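Local coordinates for uncharacterized protein (Pseudomonas aeruginosa PAO1, PDB 4R1D) that probably acts as a calcium-binding lipase toxin of the H2 type VI secretion system, held by the protein Tli4, which probably protects the producing cell, at residues A[70-75]-A[104-109]; A[134-139]-A[150-155]; A[355-360]-A[373-378]; A[421-426]-A[505-510]. All coordinates share one frame; numbering follows the deposited sequence.

Contact 1. Residues A[70-75]-A[104-109]; sequences EVWRPP and ELLKAE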
loop_
_atom_site.group_PDB
_atom_site.type_symbol
_atom_site.label_atom_id
_atom_site.label_comp_id
_atom_site.label_asym_id
_atom_site.label_seq_id
_atom_site.Cartn_x
_atom_site.Cartn_y
_atom_site.Cartn_z
ATOM N N GLU A 70 -3.315 -4.646 12.378
ATOM C CA GLU A 70 -2.298 -4.662 11.321
ATOM C C GLU A 70 -2.827 -5.341 10.055
ATOM O O GLU A 70 -3.324 -6.462 10.121
ATOM C CB GLU A 70 -1.051 -5.405 11.809
ATOM C CG GLU A 70 -0.325 -4.766 12.988
ATOM C CD GLU A 70 -0.978 -5.045 14.338
ATOM O OE1 GLU A 70 -1.949 -5.829 14.388
ATOM O OE2 GLU A 70 -0.508 -4.482 15.354
ATOM N N VAL A 71 -2.716 -4.674 8.906
ATOM C CA VAL A 71 -3.137 -5.267 7.639
ATOM C C VAL A 71 -1.990 -5.375 6.635
ATOM O O VAL A 71 -2.145 -5.985 5.583
ATOM C CB VAL A 71 -4.283 -4.464 6.981
ATOM C CG1 VAL A 71 -5.541 -4.508 7.857
ATOM C CG2 VAL A 71 -3.847 -3.040 6.748
ATOM N N TRP A 72 -0.850 -4.764 6.940
ATOM C CA TRP A 72 0.300 -4.822 6.022
ATOM C C TRP A 72 1.584 -4.638 6.812
ATOM O O TRP A 72 1.780 -3.601 7.432
ATOM C CB TRP A 72 0.231 -3.737 4.950
ATOM C CG TRP A 72 1.273 -3.946 3.888
ATOM C CD1 TRP A 72 2.408 -3.208 3.671
ATOM C CD2 TRP A 72 1.286 -4.998 2.918
ATOM N NE1 TRP A 72 3.124 -3.740 2.606
ATOM C CE2 TRP A 72 2.450 -4.841 2.134
ATOM C CE3 TRP A 72 0.420 -6.058 2.635
ATOM C CZ2 TRP A 72 2.759 -5.700 1.079
ATOM C CZ3 TRP A 72 0.727 -6.908 1.583
ATOM C CH2 TRP A 72 1.882 -6.730 0.822
ATOM N N ARG A 73 2.428 -5.663 6.798
ATOM C CA ARG A 73 3.707 -5.623 7.488
ATOM C C ARG A 73 4.693 -6.578 6.819
ATOM O O ARG A 73 4.917 -7.713 7.268
ATOM C CB ARG A 73 3.551 -5.912 8.972
ATOM C CG ARG A 73 4.647 -5.256 9.799
ATOM C CD ARG A 73 4.392 -5.404 11.282
ATOM N NE ARG A 73 3.543 -4.357 11.848
ATOM C CZ ARG A 73 3.505 -4.105 13.151
ATOM N NH1 ARG A 73 4.282 -4.815 13.959
ATOM N NH2 ARG A 73 2.729 -3.150 13.644
ATOM N N PRO A 74 5.277 -6.100 5.721
ATOM C CA PRO A 74 6.203 -6.791 4.822
ATOM C C PRO A 74 7.489 -7.172 5.538
ATOM O O PRO A 74 7.855 -6.534 6.522
ATOM C CB PRO A 74 6.481 -5.740 3.747
ATOM C CG PRO A 74 6.239 -4.421 4.436
ATOM C CD PRO A 74 5.062 -4.699 5.328
ATOM N N PRO A 75 8.177 -8.211 5.051
ATOM C CA PRO A 75 7.863 -9.004 3.854
ATOM C C PRO A 75 6.784 -10.039 4.119
ATOM O O PRO A 75 6.664 -10.532 5.244
ATOM C CB PRO A 75 9.183 -9.726 3.577
ATOM C CG PRO A 75 9.757 -9.933 4.937
ATOM C CD PRO A 75 9.413 -8.676 5.704
ATOM N N GLU A 104 -10.920 -6.134 0.886
ATOM C CA GLU A 104 -11.532 -5.201 1.825
ATOM C C GLU A 104 -10.515 -4.475 2.683
ATOM O O GLU A 104 -10.673 -3.292 2.973
ATOM C CB GLU A 104 -12.492 -5.938 2.750
ATOM C CG GLU A 104 -13.642 -6.552 2.036
ATOM C CD GLU A 104 -14.390 -7.586 2.881
ATOM O OE1 GLU A 104 -13.893 -8.026 3.960
ATOM O OE2 GLU A 104 -15.490 -7.970 2.440
ATOM N N LEU A 105 -9.490 -5.187 3.126
ATOM C CA LEU A 105 -8.569 -4.600 4.093
ATOM C C LEU A 105 -7.458 -3.761 3.451
ATOM O O LEU A 105 -6.919 -2.863 4.087
ATOM C CB LEU A 105 -7.963 -5.691 4.962
ATOM C CG LEU A 105 -9.006 -6.452 5.795
ATOM C CD1 LEU A 105 -8.402 -7.686 6.426
ATOM C CD2 LEU A 105 -9.608 -5.523 6.864
ATOM N N LEU A 106 -7.109 -4.056 2.206
ATOM C CA LEU A 106 -6.085 -3.263 1.513
ATOM C C LEU A 106 -6.778 -2.276 0.581
ATOM O O LEU A 106 -6.605 -2.301 -0.642
ATOM C CB LEU A 106 -5.081 -4.165 0.781
ATOM C CG LEU A 106 -4.234 -5.058 1.708
ATOM C CD1 LEU A 106 -3.385 -6.054 0.920
ATOM C CD2 LEU A 106 -3.352 -4.226 2.660
ATOM N N LYS A 107 -7.582 -1.419 1.198
ATOM C CA LYS A 107 -8.389 -0.430 0.520
ATOM C C LYS A 107 -7.832 0.908 0.975
ATOM O O LYS A 107 -7.784 1.196 2.180
ATOM C CB LYS A 107 -9.854 -0.575 0.949
ATOM C CG LYS A 107 -10.865 -0.380 -0.160
ATOM C CD LYS A 107 -12.215 -0.972 0.229
ATOM C CE LYS A 107 -13.259 -0.749 -0.858
ATOM N NZ LYS A 107 -14.544 -1.458 -0.582
ATOM N N ALA A 108 -7.380 1.706 0.012
ATOM C CA ALA A 108 -6.655 2.936 0.292
ATOM C C ALA A 108 -7.317 3.826 1.343
ATOM O O ALA A 108 -6.652 4.297 2.269
ATOM C CB ALA A 108 -6.420 3.717 -0.996
ATOM N N GLU A 109 -8.620 4.047 1.202
ATOM C CA GLU A 109 -9.343 4.993 2.056
ATOM C C GLU A 109 -9.570 4.465 3.462
ATOM O O GLU A 109 -10.053 5.193 4.334
ATOM C CB GLU A 109 -10.714 5.323 1.439
ATOM C CG GLU A 109 -10.647 6.117 0.146
ATOM C CD GLU A 109 -10.397 7.598 0.381
ATOM O OE1 GLU A 109 -10.592 8.067 1.528
ATOM O OE2 GLU A 109 -10.004 8.293 -0.584
#
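Val71, in the short edge strand 70-72, faces Leu105 at the end of helix 99-105, their CA atoms 6.5 Å apart; Leu106, the next residue, is the first to leave helical geometry. The side-chain packing is apolar and buried, and a methyl also rests on the backbone oxygen of Val71. Val71 turns its side chain to the helix end and sets Val71 CG1 4.0 Å from Leu105 CB, the two side chains running at a slant to each other. Val71 CG2 lies 4.3 Å from Leu106 CD2. Leu106 CD2 is also 3.6 Å from Val71 O. With CG anti to the carbonyl carbon (chi1 -65°) and the chain extended at chi2, Leu106 brings both methyls to the strand. Leu106 CD1 meets the benzo side of the indole, 4.2 Å from Trp72 CE3, and the two side chains cross nearly at right angles. The far side of that indole is polar: Trp72 NE1 is bonded to Met58 O. Val71 and Trp72 both pair with Leu62 in a classic beta bulge, which fastens strand 70-72 to strand 62-64. Helix 84-95 touches Leu106 through Trp94, while Arg181 of the second protein chain packs on Leu105 where helix 99-105 ends.

Contact 2. Residues A[134-139]-A[150-155]; sequences RGWGKV and LMERRL. With CA (calcium ion), chain C.
Arg134 and Glu152 meet in a bidentate salt bridge beside the calcium ion. Their side chains come from opposite directions, and the guanidinium presents its NH1 and NH2 end, one nitrogen to each carboxylate oxygen. Arg134 NH1 donates to Glu152 OE1 at 2.8 Å and Arg134 NH2 to Glu152 OE2 at 3.1 Å; a further bond from NH1 to OE2 is weak. The acceptors lie almost in the guanidinium plane, but the carboxylate is turned, its plane 38° away, so both oxygens are approached from above it. Val204 grips the pair too, its N donating to Glu152 OE1 and its O accepting from Arg134 NH1. Glu152 holds CG anti to its backbone N and folds at chi2 (86°), which swings the carboxylate to the ion.

In the metal coordination, Glu152 OE2 binds calcium at 2.4 Å and thereby serves metal and arginine together. Water 1 lies 2.6 Å from the ion and also accepts a weak bond from Arg134 NH2. Asp156, Asp203 and the carbonyl of Phe202 are further ligands. The arginine charge probably balances part of the acidic cluster.

Van der Waals contact is slight: Trp136 CZ2 brings its ring edge 3.9 Å from Glu152 OE1, while its NE1 bonds to Val204 O.

Gly135 ends helix 128-133 with a Schellman motif. Met151 and Leu155 of helix 141-155, which carries Glu152, pack on strand 201-206 and on helix 542-556.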
loop_
_atom_site.group_PDB
_atom_site.type_symbol
_atom_site.label_atom_id
_atom_site.label_comp_id
_atom_site.label_asym_id
_atom_site.label_seq_id
_atom_site.Cartn_x
_atom_site.Cartn_y
_atom_site.Cartn_z
ATOM N N ARG A 134 11.395 8.925 15.261
ATOM C CA ARG A 134 11.805 9.316 13.909
ATOM C C ARG A 134 11.022 8.557 12.837
ATOM O O ARG A 134 11.240 8.780 11.648
ATOM C CB ARG A 134 13.294 9.056 13.682
ATOM C CG ARG A 134 14.238 9.766 14.635
ATOM C CD ARG A 134 14.583 11.154 14.178
ATOM N NE ARG A 134 15.782 11.620 14.877
ATOM C CZ ARG A 134 17.019 11.346 14.478
ATOM N NH1 ARG A 134 17.211 10.621 13.375
ATOM N NH2 ARG A 134 18.061 11.793 15.180
ATOM N N GLY A 135 10.153 7.636 13.256
ATOM C CA GLY A 135 9.304 6.903 12.324
ATOM C C GLY A 135 9.928 5.696 11.636
ATOM O O GLY A 135 9.379 5.162 10.659
ATOM N N TRP A 136 11.061 5.231 12.142
ATOM C CA TRP A 136 11.758 4.139 11.470
ATOM C C TRP A 136 10.986 2.816 11.543
ATOM O O TRP A 136 11.293 1.885 10.809
ATOM C CB TRP A 136 13.159 3.942 12.041
ATOM C CG TRP A 136 14.114 5.083 11.798
ATOM C CD1 TRP A 136 13.813 6.379 11.467
ATOM C CD2 TRP A 136 15.534 5.011 11.889
ATOM N NE1 TRP A 136 14.978 7.113 11.332
ATOM C CE2 TRP A 136 16.044 6.292 11.589
ATOM C CE3 TRP A 136 16.428 3.982 12.189
ATOM C CZ2 TRP A 136 17.410 6.570 11.591
ATOM C CZ3 TRP A 136 17.786 4.258 12.185
ATOM C CH2 TRP A 136 18.261 5.544 11.892
ATOM N N GLY A 137 9.984 2.746 12.424
ATOM C CA GLY A 137 9.170 1.550 12.541
ATOM C C GLY A 137 7.985 1.575 11.592
ATOM O O GLY A 137 7.088 0.744 11.684
ATOM N N LYS A 138 7.972 2.548 10.691
ATOM C CA LYS A 138 6.906 2.665 9.699
ATOM C C LYS A 138 7.152 1.808 8.470
ATOM O O LYS A 138 6.236 1.595 7.678
ATOM C CB LYS A 138 6.817 4.100 9.193
ATOM C CG LYS A 138 6.229 5.099 10.155
ATOM C CD LYS A 138 6.452 6.493 9.611
ATOM C CE LYS A 138 6.068 7.566 10.636
ATOM N NZ LYS A 138 6.258 8.941 10.082
ATOM N N VAL A 139 8.390 1.364 8.282
ATOM C CA VAL A 139 8.798 0.776 7.004
ATOM C C VAL A 139 9.506 -0.572 7.138
ATOM O O VAL A 139 9.994 -0.927 8.212
ATOM C CB VAL A 139 9.708 1.741 6.207
ATOM C CG1 VAL A 139 8.960 3.015 5.877
ATOM C CG2 VAL A 139 10.984 2.036 6.988
ATOM N N LEU A 150 22.791 4.018 8.602
ATOM C CA LEU A 150 24.107 4.327 8.008
ATOM C C LEU A 150 24.261 5.820 7.739
ATOM O O LEU A 150 25.290 6.426 8.059
ATOM C CB LEU A 150 24.293 3.550 6.703
ATOM C CG LEU A 150 25.577 3.896 5.940
ATOM C CD1 LEU A 150 26.787 3.510 6.776
ATOM C CD2 LEU A 150 25.618 3.180 4.597
ATOM N N MET A 151 23.253 6.410 7.105
ATOM C CA MET A 151 23.285 7.830 6.822
ATOM C C MET A 151 23.370 8.613 8.127
ATOM O O MET A 151 24.079 9.618 8.228
ATOM C CB MET A 151 22.046 8.243 6.021
ATOM C CG MET A 151 22.027 7.685 4.616
ATOM S SD MET A 151 20.734 8.440 3.591
ATOM C CE MET A 151 19.217 7.854 4.403
ATOM N N GLU A 152 22.641 8.151 9.133
ATOM C CA GLU A 152 22.632 8.854 10.415
ATOM C C GLU A 152 24.044 8.894 11.005
ATOM O O GLU A 152 24.531 9.957 11.402
ATOM C CB GLU A 152 21.668 8.172 11.390
ATOM C CG GLU A 152 21.477 8.912 12.708
ATOM C CD GLU A 152 20.406 9.988 12.638
ATOM O OE1 GLU A 152 19.475 9.879 11.822
ATOM O OE2 GLU A 152 20.485 10.957 13.409
ATOM N N ARG A 153 24.701 7.740 11.066
ATOM C CA ARG A 153 26.037 7.697 11.666
ATOM C C ARG A 153 27.076 8.379 10.790
ATOM O O ARG A 153 27.952 9.095 11.291
ATOM C CB ARG A 153 26.478 6.272 12.031
ATOM C CG ARG A 153 26.766 5.296 10.909
ATOM C CD ARG A 153 27.256 3.958 11.512
ATOM N NE ARG A 153 27.693 3.008 10.495
ATOM C CZ ARG A 153 28.964 2.782 10.179
ATOM N NH1 ARG A 153 29.940 3.422 10.815
ATOM N NH2 ARG A 153 29.258 1.905 9.229
ATOM N N ARG A 154 26.979 8.171 9.484
ATOM C CA ARG A 154 27.925 8.824 8.574
ATOM C C ARG A 154 27.792 10.343 8.654
ATOM O O ARG A 154 28.786 11.057 8.775
ATOM C CB ARG A 154 27.727 8.334 7.132
ATOM C CG ARG A 154 28.169 6.873 6.896
ATOM C CD ARG A 154 29.637 6.787 6.489
ATOM N NE ARG A 154 30.013 5.436 6.082
ATOM C CZ ARG A 154 30.665 4.575 6.856
ATOM N NH1 ARG A 154 31.035 4.928 8.084
ATOM N NH2 ARG A 154 30.960 3.361 6.398
ATOM N N LEU A 155 26.567 10.848 8.611
ATOM C CA LEU A 155 26.373 12.302 8.585
ATOM C C LEU A 155 26.642 12.963 9.940
ATOM O O LEU A 155 26.878 14.173 10.014
ATOM C CB LEU A 155 24.985 12.665 8.044
ATOM C CG LEU A 155 24.756 12.259 6.580
ATOM C CD1 LEU A 155 23.273 12.309 6.217
ATOM C CD2 LEU A 155 25.574 13.139 5.627
HETATM CA CA CA C . 21.921 12.878 13.737
HETATM O O HOH W 1 21.261 12.075 16.092
HETATM O O HOH W 2 22.752 14.937 15.162
#

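Contact 3. Residues A[355-360]-A[373-378]; sequences KPRAYP and TTWYGL
Tyr359 and Tyr376 form the close-packed part of the contact, an offset stack with ring centroids 4.6 Å apart and planes inclined by 28°. Tyr376 CE1 sits above the middle of the Tyr359 ring. The phenol ends overlap as well, with CZ of Tyr359 3.8 Å from CZ of Tyr376 and Tyr376 OH 3.5 Å from Tyr359 CE2. Tyr376 takes the rarer rotamer, CG lying between backbone N and carbonyl carbon (chi1 66°). It belongs to a type I turn from Thr374 to Gly377, and its CB packs over the centre of the Trp375 indole. Leu341 of strand 339-342 and Ile369 of helix 365-370 also touch Tyr359.

Toward Arg357 the packing is looser. Its guanidinium stands nearly perpendicular to the Tyr376 ring and only NH2 approaches, Arg357 NH2 being 3.6 Å from Tyr376 CE2; this is not a stack. Trp375 and Tyr376 remain partly exposed, whereas Arg357 and Tyr359 are buried.

What steadies the arginine lies beside the rings: Arg357 NE donates to Tyr359 OH at 3.0 Å, very straight and in the guanidinium plane. Glu453 OE2 accepts from Trp375 NE1 and pairs with Arg357 NH2. Both segments are thus tied to one carboxylate, so the chemistry joins direct aromatic stacking to a link through Glu453, by salt bridge to Arg357 and by hydrogen bond to Trp375.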
loop_
_atom_site.group_PDB
_atom_site.type_symbol
_atom_site.label_atom_id
_atom_site.label_comp_id
_atom_site.label_asym_id
_atom_site.label_seq_id
_atom_site.Cartn_x
_atom_site.Cartn_y
_atom_site.Cartn_z
ATOM N N LYS A 355 -0.148 -4.533 -39.183
ATOM C CA LYS A 355 0.821 -3.839 -38.342
ATOM C C LYS A 355 1.290 -4.725 -37.183
ATOM O O LYS A 355 0.537 -5.574 -36.704
ATOM C CB LYS A 355 0.227 -2.535 -37.818
ATOM C CG LYS A 355 -0.351 -1.658 -38.928
ATOM C CD LYS A 355 0.684 -1.413 -40.031
ATOM C CE LYS A 355 0.069 -0.687 -41.237
ATOM N NZ LYS A 355 1.031 -0.564 -42.380
ATOM N N PRO A 356 2.537 -4.529 -36.733
ATOM C CA PRO A 356 3.074 -5.397 -35.681
ATOM C C PRO A 356 2.215 -5.327 -34.421
ATOM O O PRO A 356 1.797 -4.242 -34.026
ATOM C CB PRO A 356 4.449 -4.796 -35.402
ATOM C CG PRO A 356 4.829 -4.122 -36.686
ATOM C CD PRO A 356 3.538 -3.565 -37.223
ATOM N N ARG A 357 1.964 -6.475 -33.812
ATOM C CA ARG A 357 1.216 -6.526 -32.560
ATOM C C ARG A 357 2.186 -6.289 -31.403
ATOM O O ARG A 357 2.519 -7.202 -30.633
ATOM C CB ARG A 357 0.488 -7.859 -32.449
ATOM C CG ARG A 357 -0.412 -8.109 -33.671
ATOM C CD ARG A 357 -1.443 -9.198 -33.435
ATOM N NE ARG A 357 -2.451 -8.815 -32.447
ATOM C CZ ARG A 357 -3.465 -9.595 -32.078
ATOM N NH1 ARG A 357 -3.609 -10.794 -32.620
ATOM N NH2 ARG A 357 -4.338 -9.178 -31.175
ATOM N N ALA A 358 2.636 -5.041 -31.337
ATOM C CA ALA A 358 3.586 -4.540 -30.356
ATOM C C ALA A 358 2.931 -3.309 -29.744
ATOM O O ALA A 358 2.757 -2.291 -30.415
ATOM C CB ALA A 358 4.876 -4.152 -31.061
ATOM N N TYR A 359 2.556 -3.396 -28.469
ATOM C CA TYR A 359 1.727 -2.374 -27.844
ATOM C C TYR A 359 2.494 -1.624 -26.753
ATOM O O TYR A 359 3.367 -2.206 -26.115
ATOM C CB TYR A 359 0.475 -3.039 -27.259
ATOM C CG TYR A 359 -0.293 -3.842 -28.286
ATOM C CD1 TYR A 359 0.004 -5.179 -28.522
ATOM C CD2 TYR A 359 -1.311 -3.259 -29.037
ATOM C CE1 TYR A 359 -0.701 -5.924 -29.482
ATOM C CE2 TYR A 359 -2.016 -3.996 -29.990
ATOM C CZ TYR A 359 -1.702 -5.325 -30.205
ATOM O OH TYR A 359 -2.397 -6.054 -31.161
ATOM N N PRO A 360 2.191 -0.325 -26.559
ATOM C CA PRO A 360 1.237 0.468 -27.352
ATOM C C PRO A 360 1.716 0.634 -28.793
ATOM O O PRO A 360 2.921 0.710 -29.038
ATOM C CB PRO A 360 1.256 1.844 -26.674
ATOM C CG PRO A 360 1.853 1.619 -25.326
ATOM C CD PRO A 360 2.799 0.471 -25.481
ATOM N N THR A 373 -10.277 -4.837 -22.921
ATOM C CA THR A 373 -10.863 -6.003 -22.270
ATOM C C THR A 373 -10.657 -7.312 -23.027
ATOM O O THR A 373 -11.179 -8.349 -22.615
ATOM C CB THR A 373 -12.374 -5.817 -21.993
ATOM O OG1 THR A 373 -13.076 -5.617 -23.226
ATOM C CG2 THR A 373 -12.604 -4.622 -21.075
ATOM N N THR A 374 -9.921 -7.259 -24.138
ATOM C CA THR A 374 -9.598 -8.473 -24.885
ATOM C C THR A 374 -8.562 -9.294 -24.127
ATOM O O THR A 374 -8.024 -8.848 -23.110
ATOM C CB THR A 374 -9.062 -8.168 -26.308
ATOM O OG1 THR A 374 -7.740 -7.630 -26.216
ATOM C CG2 THR A 374 -9.960 -7.178 -27.022
ATOM N N TRP A 375 -8.266 -10.488 -24.633
ATOM C CA TRP A 375 -7.359 -11.401 -23.941
ATOM C C TRP A 375 -5.998 -10.809 -23.549
ATOM O O TRP A 375 -5.384 -11.282 -22.597
ATOM C CB TRP A 375 -7.141 -12.679 -24.759
ATOM C CG TRP A 375 -6.295 -12.485 -25.971
ATOM C CD1 TRP A 375 -6.717 -12.092 -27.209
ATOM C CD2 TRP A 375 -4.877 -12.670 -26.071
ATOM N NE1 TRP A 375 -5.646 -12.017 -28.075
ATOM C CE2 TRP A 375 -4.508 -12.375 -27.401
ATOM C CE3 TRP A 375 -3.880 -13.053 -25.163
ATOM C CZ2 TRP A 375 -3.189 -12.454 -27.846
ATOM C CZ3 TRP A 375 -2.574 -13.145 -25.612
ATOM C CH2 TRP A 375 -2.237 -12.838 -26.937
ATOM N N TYR A 376 -5.509 -9.806 -24.280
ATOM C CA TYR A 376 -4.181 -9.280 -23.983
ATOM C C TYR A 376 -4.232 -8.006 -23.146
ATOM O O TYR A 376 -3.203 -7.401 -22.881
ATOM C CB TYR A 376 -3.313 -9.083 -25.252
ATOM C CG TYR A 376 -3.805 -8.025 -26.225
ATOM C CD1 TYR A 376 -3.403 -6.703 -26.106
ATOM C CD2 TYR A 376 -4.673 -8.357 -27.261
ATOM C CE1 TYR A 376 -3.850 -5.726 -27.001
ATOM C CE2 TYR A 376 -5.130 -7.399 -28.147
ATOM C CZ TYR A 376 -4.716 -6.090 -28.018
ATOM O OH TYR A 376 -5.168 -5.138 -28.902
ATOM N N GLY A 377 -5.432 -7.619 -22.726
ATOM C CA GLY A 377 -5.601 -6.419 -21.921
ATOM C C GLY A 377 -5.111 -6.625 -20.504
ATOM O O GLY A 377 -4.864 -7.751 -20.091
ATOM N N LEU A 378 -4.965 -5.532 -19.759
ATOM C CA LEU A 378 -4.465 -5.611 -18.385
ATOM C C LEU A 378 -5.440 -6.375 -17.493
ATOM O O LEU A 378 -5.033 -7.191 -16.661
ATOM C CB LEU A 378 -4.281 -4.209 -17.835
ATOM C CG LEU A 378 -3.615 -4.151 -16.462
ATOM C CD1 LEU A 378 -2.181 -4.659 -16.555
ATOM C CD2 LEU A 378 -3.649 -2.709 -15.953
#

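Contact 4. Residues A[421-426]-A[505-510]; sequences AGYHSE and GQAPAL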
loop_
_atom_site.group_PDB
_atom_site.type_symbol
_atom_site.label_atom_id
_atom_site.label_comp_id
_atom_site.label_asym_id
_atom_site.label_seq_id
_atom_site.Cartn_x
_atom_site.Cartn_y
_atom_site.Cartn_z
ATOM N N ALA A 421 5.999 18.320 -15.354
ATOM C CA ALA A 421 6.579 19.031 -14.217
ATOM C C ALA A 421 8.031 18.640 -13.940
ATOM O O ALA A 421 8.750 19.357 -13.244
ATOM C CB ALA A 421 5.720 18.820 -12.970
ATOM N N GLY A 422 8.463 17.502 -14.479
ATOM C CA GLY A 422 9.859 17.102 -14.395
ATOM C C GLY A 422 10.397 16.767 -13.003
ATOM O O GLY A 422 9.729 16.104 -12.204
ATOM N N TYR A 423 11.618 17.226 -12.735
ATOM C CA TYR A 423 12.369 16.846 -11.540
ATOM C C TYR A 423 12.892 18.095 -10.846
ATOM O O TYR A 423 13.172 19.103 -11.499
ATOM C CB TYR A 423 13.553 15.930 -11.917
ATOM C CG TYR A 423 13.113 14.678 -12.649
ATOM C CD1 TYR A 423 12.784 14.722 -13.998
ATOM C CD2 TYR A 423 12.977 13.464 -11.978
ATOM C CE1 TYR A 423 12.347 13.584 -14.669
ATOM C CE2 TYR A 423 12.552 12.317 -12.637
ATOM C CZ TYR A 423 12.234 12.384 -13.972
ATOM O OH TYR A 423 11.804 11.256 -14.609
ATOM N N HIS A 424 13.042 18.012 -9.527
ATOM C CA HIS A 424 13.689 19.059 -8.752
ATOM C C HIS A 424 15.034 19.421 -9.404
ATOM O O HIS A 424 15.741 18.556 -9.913
ATOM C CB HIS A 424 13.887 18.557 -7.317
ATOM C CG HIS A 424 14.296 19.624 -6.353
ATOM N ND1 HIS A 424 15.553 20.191 -6.361
ATOM C CD2 HIS A 424 13.617 20.223 -5.344
ATOM C CE1 HIS A 424 15.630 21.097 -5.404
ATOM N NE2 HIS A 424 14.472 21.130 -4.765
ATOM N N SER A 425 15.380 20.705 -9.405
ATOM C CA SER A 425 16.601 21.160 -10.072
ATOM C C SER A 425 17.897 20.628 -9.444
ATOM O O SER A 425 18.966 20.681 -10.060
ATOM C CB SER A 425 16.633 22.694 -10.138
ATOM O OG SER A 425 16.662 23.257 -8.836
ATOM N N GLU A 426 17.814 20.126 -8.217
ATOM C CA GLU A 426 18.984 19.528 -7.581
ATOM C C GLU A 426 18.704 18.048 -7.302
ATOM O O GLU A 426 18.596 17.629 -6.153
ATOM C CB GLU A 426 19.340 20.270 -6.294
ATOM C CG GLU A 426 19.424 21.795 -6.476
ATOM C CD GLU A 426 20.589 22.219 -7.376
ATOM O OE1 GLU A 426 21.541 21.435 -7.543
ATOM O OE2 GLU A 426 20.553 23.346 -7.908
ATOM N N GLY A 505 14.204 3.361 -15.369
ATOM C CA GLY A 505 15.270 3.807 -14.486
ATOM C C GLY A 505 16.117 4.944 -15.054
ATOM O O GLY A 505 16.582 5.812 -14.320
ATOM N N GLN A 506 16.322 4.943 -16.368
ATOM C CA GLN A 506 17.162 5.963 -16.987
ATOM C C GLN A 506 16.373 7.200 -17.441
ATOM O O GLN A 506 16.950 8.124 -18.005
ATOM C CB GLN A 506 17.962 5.372 -18.158
ATOM C CG GLN A 506 17.107 5.139 -19.394
ATOM C CD GLN A 506 17.887 4.526 -20.549
ATOM O OE1 GLN A 506 19.088 4.285 -20.447
ATOM N NE2 GLN A 506 17.199 4.272 -21.649
ATOM N N ALA A 507 15.062 7.237 -17.190
ATOM C CA ALA A 507 14.270 8.389 -17.633
ATOM C C ALA A 507 14.741 9.717 -17.032
ATOM O O ALA A 507 14.790 10.736 -17.732
ATOM C CB ALA A 507 12.770 8.169 -17.387
ATOM N N PRO A 508 15.080 9.724 -15.729
ATOM C CA PRO A 508 15.576 10.974 -15.143
ATOM C C PRO A 508 16.841 11.482 -15.851
ATOM O O PRO A 508 16.959 12.680 -16.099
ATOM C CB PRO A 508 15.864 10.584 -13.691
ATOM C CG PRO A 508 14.838 9.483 -13.402
ATOM C CD PRO A 508 14.827 8.688 -14.702
ATOM N N ALA A 509 17.766 10.588 -16.182
ATOM C CA ALA A 509 18.962 11.002 -16.913
ATOM C C ALA A 509 18.556 11.615 -18.252
ATOM O O ALA A 509 19.041 12.676 -18.632
ATOM C CB ALA A 509 19.912 9.830 -17.121
ATOM N N LEU A 510 17.635 10.960 -18.949
ATOM C CA LEU A 510 17.181 11.475 -20.240
ATOM C C LEU A 510 16.508 12.845 -20.124
ATOM O O LEU A 510 16.556 13.649 -21.055
ATOM C CB LEU A 510 16.257 10.467 -20.934
ATOM C CG LEU A 510 16.960 9.161 -21.322
ATOM C CD1 LEU A 510 15.993 8.115 -21.874
ATOM C CD2 LEU A 510 18.077 9.442 -22.322
#
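Beside the Tyr423–Pro508 contact, the side-chain hydrogen bond within the two segments is local: Glu426 N donates to His424 ND1 at 2.9 Å, with an angle of 165° and the donor close to the imidazole plane. It ties the backbone of Glu426 to the imidazole two residues earlier, and His424 NE2 is engaged in turn by Val274 O. The contact with segment 505-510 is van der Waals packing, carried on this side by Tyr423. Tyr423 directs its side chain at the start of helix 507-510, with CG anti to the carbonyl carbon (chi1 -58°), and lays the phenol end against the pyrrolidine ring of Pro508. Pro508 CG touches both the ring and the hydroxyl, 3.7 Å from Tyr423 CE2 and 3.7 Å from Tyr423 OH. Pro508 CA makes an off-centre CH-pi contact, 4.3 Å from the centroid of the Tyr423 ring. Ala507 adds a lighter touch, its CB 4.3 Å from Tyr423 OH. Arg263 of helix 258-267 supplies a cation-pi partner for the same ring and also bonds to Gly422 O through its NE.

Gly422, with positive phi, ends helix 400-421, and the chain then leads into strand 427-432. Pro508, in the first turn of helix 507-510, has no amide hydrogen to donate, as suits a helix start. That short helix precedes strand 515-519, the neighbour of 427-432 in the parallel sheet. The tyrosine thus bridges two connections that feed adjacent strands, an arrangement that fits the alpha/beta hydrolase fold of this protein.

How the contacts relate
The four contacts follow one another along the chain and none touches another. Contact 2 is the one at the calcium ion; the others lie away from the metal site. Contacts 1 and 2 approach most closely, about 6 Å between nearest atoms with centres 23 Å apart, and Asn61, which meets Arg73 and Pro74, also bonds to Gly137. Contacts 2 and 4 stand at the parallel sheet, one beside its outer strand 201-206 and the other before strands 427-432 and 515-519, their centres 25 Å apart. Contact 3 is the most remote from the calcium-linked contact, 44 Å between centres across the middle of the chain. Contact 1 alone meets the second protein chain.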